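Local coordinates for protein lipolytic enzyme (Clostridium thermocellum, PDB 2VPT) that is the catalytic domain of a cellulosomal family 3 carbohydrate esterase that probably removes acetyl groups from xylan, at residues K4-C15 / H82-G93. Residues are numbered along the deposited sequence; the frame is centred on the assembly and turned at random.
Sequences KTIKIMPVGDSC and HNPDVVFLWIGG
Ile8 and Phe88 meet on one face of the central parallel sheet, where strand 5-12 runs beside strand 86-90. CG2 of Ile8 lies over the middle of the Phe88 ring, 3.5 Å from its centroid, in a CH-pi contact. Ile8 CG2 stands anti to the backbone N (CG1 chi1 -57°), which carries it over the ring. Trp191 stacks on the same phenylalanine. Farther along, Cys15 puts CB over the six-membered ring of Trp90, 3.5 Å from CH2. Its SG sits above the same ring, a sulfur-aromatic contact. On the other face, Val11 CG1 touches Leu89 CD1, and Val11 CG2 meets Val87 CG1. Met9, a selenomethionine, sets CB against Pro84 CB at 3.8 Å.

Between the faces, Met9 N bonds Val86 O, Phe88 N Met9 O, Val11 N Phe88 O, and Trp90 N Val11 O. At the N-terminal end Asp85 replaces one backbone partner: its OD2 accepts from Lys7 N at 2.9 Å, nearly straight at 171°. A weak salt bridge joins its OD1 to Lys4 NZ. Lys7 O takes both Asp85 N and Val86 N. At the C-terminal end Asp13 OD1 accepts from Cys15 N as an N-cap, and its OD2 bonds Tyr128 OH. Ser14, between Asp13 and Cys15 in the chain, bonds His178 and is probably the SGNH nucleophile. Asp85 and a water linking Asp13 N to Trp90 O thus take over where backbone pairing stops, the water beside the probable active site.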
# COMPACT_ATOMS: atom_id res chain seq x y z
N LYS A 4 -7.86 28.41 -5.53
CA LYS A 4 -7.08 27.54 -6.44
C LYS A 4 -6.91 26.17 -5.79
O LYS A 4 -6.58 26.09 -4.61
CB LYS A 4 -5.69 28.15 -6.70
CG LYS A 4 -4.87 27.35 -7.71
CD LYS A 4 -3.39 27.67 -7.66
CE LYS A 4 -2.58 26.60 -8.38
NZ LYS A 4 -1.13 26.96 -8.47
N THR A 5 -7.17 25.11 -6.56
CA THR A 5 -6.81 23.75 -6.14
C THR A 5 -5.29 23.63 -6.13
O THR A 5 -4.64 23.99 -7.10
CB THR A 5 -7.40 22.66 -7.05
OG1 THR A 5 -8.83 22.66 -6.94
CG2 THR A 5 -6.89 21.27 -6.64
N ILE A 6 -4.77 23.15 -5.00
CA ILE A 6 -3.33 22.94 -4.80
C ILE A 6 -3.01 21.45 -4.99
O ILE A 6 -3.56 20.61 -4.27
CB ILE A 6 -2.90 23.34 -3.36
CG1 ILE A 6 -3.43 24.73 -2.98
CG2 ILE A 6 -1.37 23.29 -3.21
CD1 ILE A 6 -3.08 25.14 -1.58
N LYS A 7 -2.14 21.13 -5.94
CA LYS A 7 -1.66 19.76 -6.14
C LYS A 7 -0.45 19.53 -5.25
O LYS A 7 0.56 20.24 -5.35
CB LYS A 7 -1.28 19.51 -7.59
CG LYS A 7 -2.47 19.47 -8.55
CD LYS A 7 -2.04 19.19 -9.98
CE LYS A 7 -3.25 18.96 -10.88
NZ LYS A 7 -2.86 18.55 -12.27
N ILE A 8 -0.56 18.55 -4.36
CA ILE A 8 0.48 18.21 -3.41
C ILE A 8 0.91 16.78 -3.65
O ILE A 8 0.07 15.88 -3.68
CB ILE A 8 -0.01 18.34 -1.95
CG1 ILE A 8 -0.52 19.76 -1.66
CG2 ILE A 8 1.14 17.95 -1.01
CD1 ILE A 8 -1.11 19.96 -0.26
N MSE A 9 2.21 16.56 -3.84
CA MSE A 9 2.74 15.21 -4.02
C MSE A 9 3.46 14.76 -2.76
O MSE A 9 4.55 15.24 -2.45
CB MSE A 9 3.71 15.17 -5.19
CG MSE A 9 4.16 13.75 -5.50
SE MSE A 9 5.45 13.66 -6.91
CE MSE A 9 4.63 13.72 -7.76
N PRO A 10 2.86 13.81 -2.02
CA PRO A 10 3.57 13.21 -0.89
C PRO A 10 4.60 12.20 -1.39
O PRO A 10 4.24 11.22 -2.01
CB PRO A 10 2.46 12.51 -0.09
CG PRO A 10 1.18 13.00 -0.68
CD PRO A 10 1.48 13.29 -2.11
N VAL A 11 5.88 12.46 -1.11
CA VAL A 11 6.98 11.63 -1.58
C VAL A 11 7.68 11.06 -0.35
O VAL A 11 8.09 11.80 0.54
CB VAL A 11 8.00 12.43 -2.41
CG1 VAL A 11 9.17 11.54 -2.81
CG2 VAL A 11 7.34 13.01 -3.61
N GLY A 12 7.85 9.74 -0.27
CA GLY A 12 8.56 9.19 0.85
C GLY A 12 8.66 7.69 0.81
O GLY A 12 8.60 7.06 -0.27
N ASP A 13 8.83 7.13 2.01
CA ASP A 13 9.07 5.71 2.21
C ASP A 13 7.84 5.06 2.86
O ASP A 13 6.72 5.48 2.58
CB ASP A 13 10.39 5.51 2.99
CG ASP A 13 10.43 6.26 4.30
OD1 ASP A 13 9.36 6.52 4.92
OD2 ASP A 13 11.56 6.60 4.74
N SER A 14 8.01 4.05 3.69
CA SER A 14 6.84 3.39 4.26
C SER A 14 6.04 4.30 5.18
O SER A 14 4.89 4.01 5.46
CB SER A 14 7.17 2.11 4.99
OG SER A 14 8.19 2.32 5.90
N CYS A 15 6.66 5.38 5.68
CA CYS A 15 5.95 6.33 6.52
C CYS A 15 4.98 7.19 5.74
O CYS A 15 4.06 7.76 6.33
CB CYS A 15 6.92 7.21 7.31
SG CYS A 15 8.05 6.34 8.39
N HIS A 82 3.07 14.44 -12.81
CA HIS A 82 2.01 14.94 -11.92
C HIS A 82 2.01 16.45 -11.72
O HIS A 82 1.02 17.00 -11.26
CB HIS A 82 2.08 14.21 -10.58
CG HIS A 82 1.87 12.74 -10.71
ND1 HIS A 82 0.65 12.19 -11.05
CD2 HIS A 82 2.74 11.70 -10.60
CE1 HIS A 82 0.77 10.88 -11.12
NE2 HIS A 82 2.03 10.56 -10.86
N ASN A 83 3.13 17.09 -12.06
CA ASN A 83 3.26 18.55 -12.00
C ASN A 83 2.68 19.17 -10.73
O ASN A 83 1.84 20.06 -10.77
CB ASN A 83 2.67 19.21 -13.26
CG ASN A 83 3.09 20.65 -13.42
OD1 ASN A 83 4.19 21.04 -13.04
ND2 ASN A 83 2.20 21.45 -14.00
N PRO A 84 3.15 18.72 -9.57
CA PRO A 84 2.61 19.24 -8.33
C PRO A 84 3.01 20.69 -8.06
O PRO A 84 4.07 21.13 -8.50
CB PRO A 84 3.26 18.35 -7.27
CG PRO A 84 4.54 17.93 -7.90
CD PRO A 84 4.24 17.75 -9.33
N ASP A 85 2.17 21.39 -7.32
CA ASP A 85 2.50 22.73 -6.82
C ASP A 85 3.41 22.65 -5.59
O ASP A 85 4.25 23.52 -5.36
CB ASP A 85 1.22 23.48 -6.48
CG ASP A 85 0.29 23.61 -7.66
OD1 ASP A 85 0.74 24.17 -8.68
OD2 ASP A 85 -0.86 23.15 -7.58
N VAL A 86 3.25 21.58 -4.82
CA VAL A 86 3.91 21.40 -3.54
C VAL A 86 4.34 19.94 -3.45
O VAL A 86 3.61 19.04 -3.89
CB VAL A 86 2.94 21.71 -2.37
CG1 VAL A 86 3.58 21.48 -1.01
CG2 VAL A 86 2.41 23.15 -2.45
N VAL A 87 5.52 19.71 -2.88
CA VAL A 87 6.01 18.38 -2.57
C VAL A 87 6.21 18.28 -1.06
O VAL A 87 6.81 19.17 -0.46
CB VAL A 87 7.34 18.08 -3.31
CG1 VAL A 87 7.97 16.78 -2.82
CG2 VAL A 87 7.09 18.06 -4.79
N PHE A 88 5.71 17.20 -0.47
CA PHE A 88 5.93 16.86 0.92
C PHE A 88 6.94 15.72 0.92
O PHE A 88 6.57 14.57 0.65
CB PHE A 88 4.65 16.37 1.60
CG PHE A 88 3.60 17.41 1.89
CD1 PHE A 88 3.84 18.77 1.84
CD2 PHE A 88 2.33 16.98 2.27
CE1 PHE A 88 2.82 19.68 2.16
CE2 PHE A 88 1.32 17.89 2.58
CZ PHE A 88 1.58 19.23 2.53
N LEU A 89 8.20 16.02 1.21
CA LEU A 89 9.27 15.02 1.14
C LEU A 89 9.62 14.52 2.53
O LEU A 89 9.93 15.29 3.43
CB LEU A 89 10.49 15.65 0.45
CG LEU A 89 11.70 14.72 0.27
CD1 LEU A 89 11.36 13.58 -0.68
CD2 LEU A 89 12.90 15.49 -0.24
N TRP A 90 9.60 13.21 2.70
CA TRP A 90 9.90 12.58 3.98
C TRP A 90 10.68 11.32 3.68
O TRP A 90 10.11 10.27 3.34
CB TRP A 90 8.59 12.30 4.75
CG TRP A 90 8.79 11.79 6.14
CD1 TRP A 90 9.96 11.74 6.84
CD2 TRP A 90 7.78 11.26 7.00
NE1 TRP A 90 9.75 11.19 8.07
CE2 TRP A 90 8.41 10.91 8.21
CE3 TRP A 90 6.41 11.06 6.88
CZ2 TRP A 90 7.71 10.37 9.27
CZ3 TRP A 90 5.72 10.53 7.95
CH2 TRP A 90 6.37 10.19 9.12
N ILE A 91 12.01 11.41 3.78
CA ILE A 91 12.87 10.36 3.25
C ILE A 91 14.23 10.33 3.95
O ILE A 91 14.68 11.32 4.52
CB ILE A 91 13.04 10.58 1.73
CG1 ILE A 91 13.47 9.32 0.98
CG2 ILE A 91 13.95 11.76 1.44
CD1 ILE A 91 12.43 8.21 0.94
N GLY A 92 14.85 9.15 3.93
CA GLY A 92 16.23 8.97 4.39
C GLY A 92 16.39 8.03 5.56
O GLY A 92 17.51 7.61 5.87
N GLY A 93 15.30 7.65 6.20
CA GLY A 93 15.36 6.71 7.29
C GLY A 93 15.92 5.37 6.83
O GLY A 93 16.65 4.72 7.57
O HOH W 1 -1.56 16.05 -11.74
O HOH W 2 8.09 8.87 4.33
O HOH W 3 13.92 6.41 3.49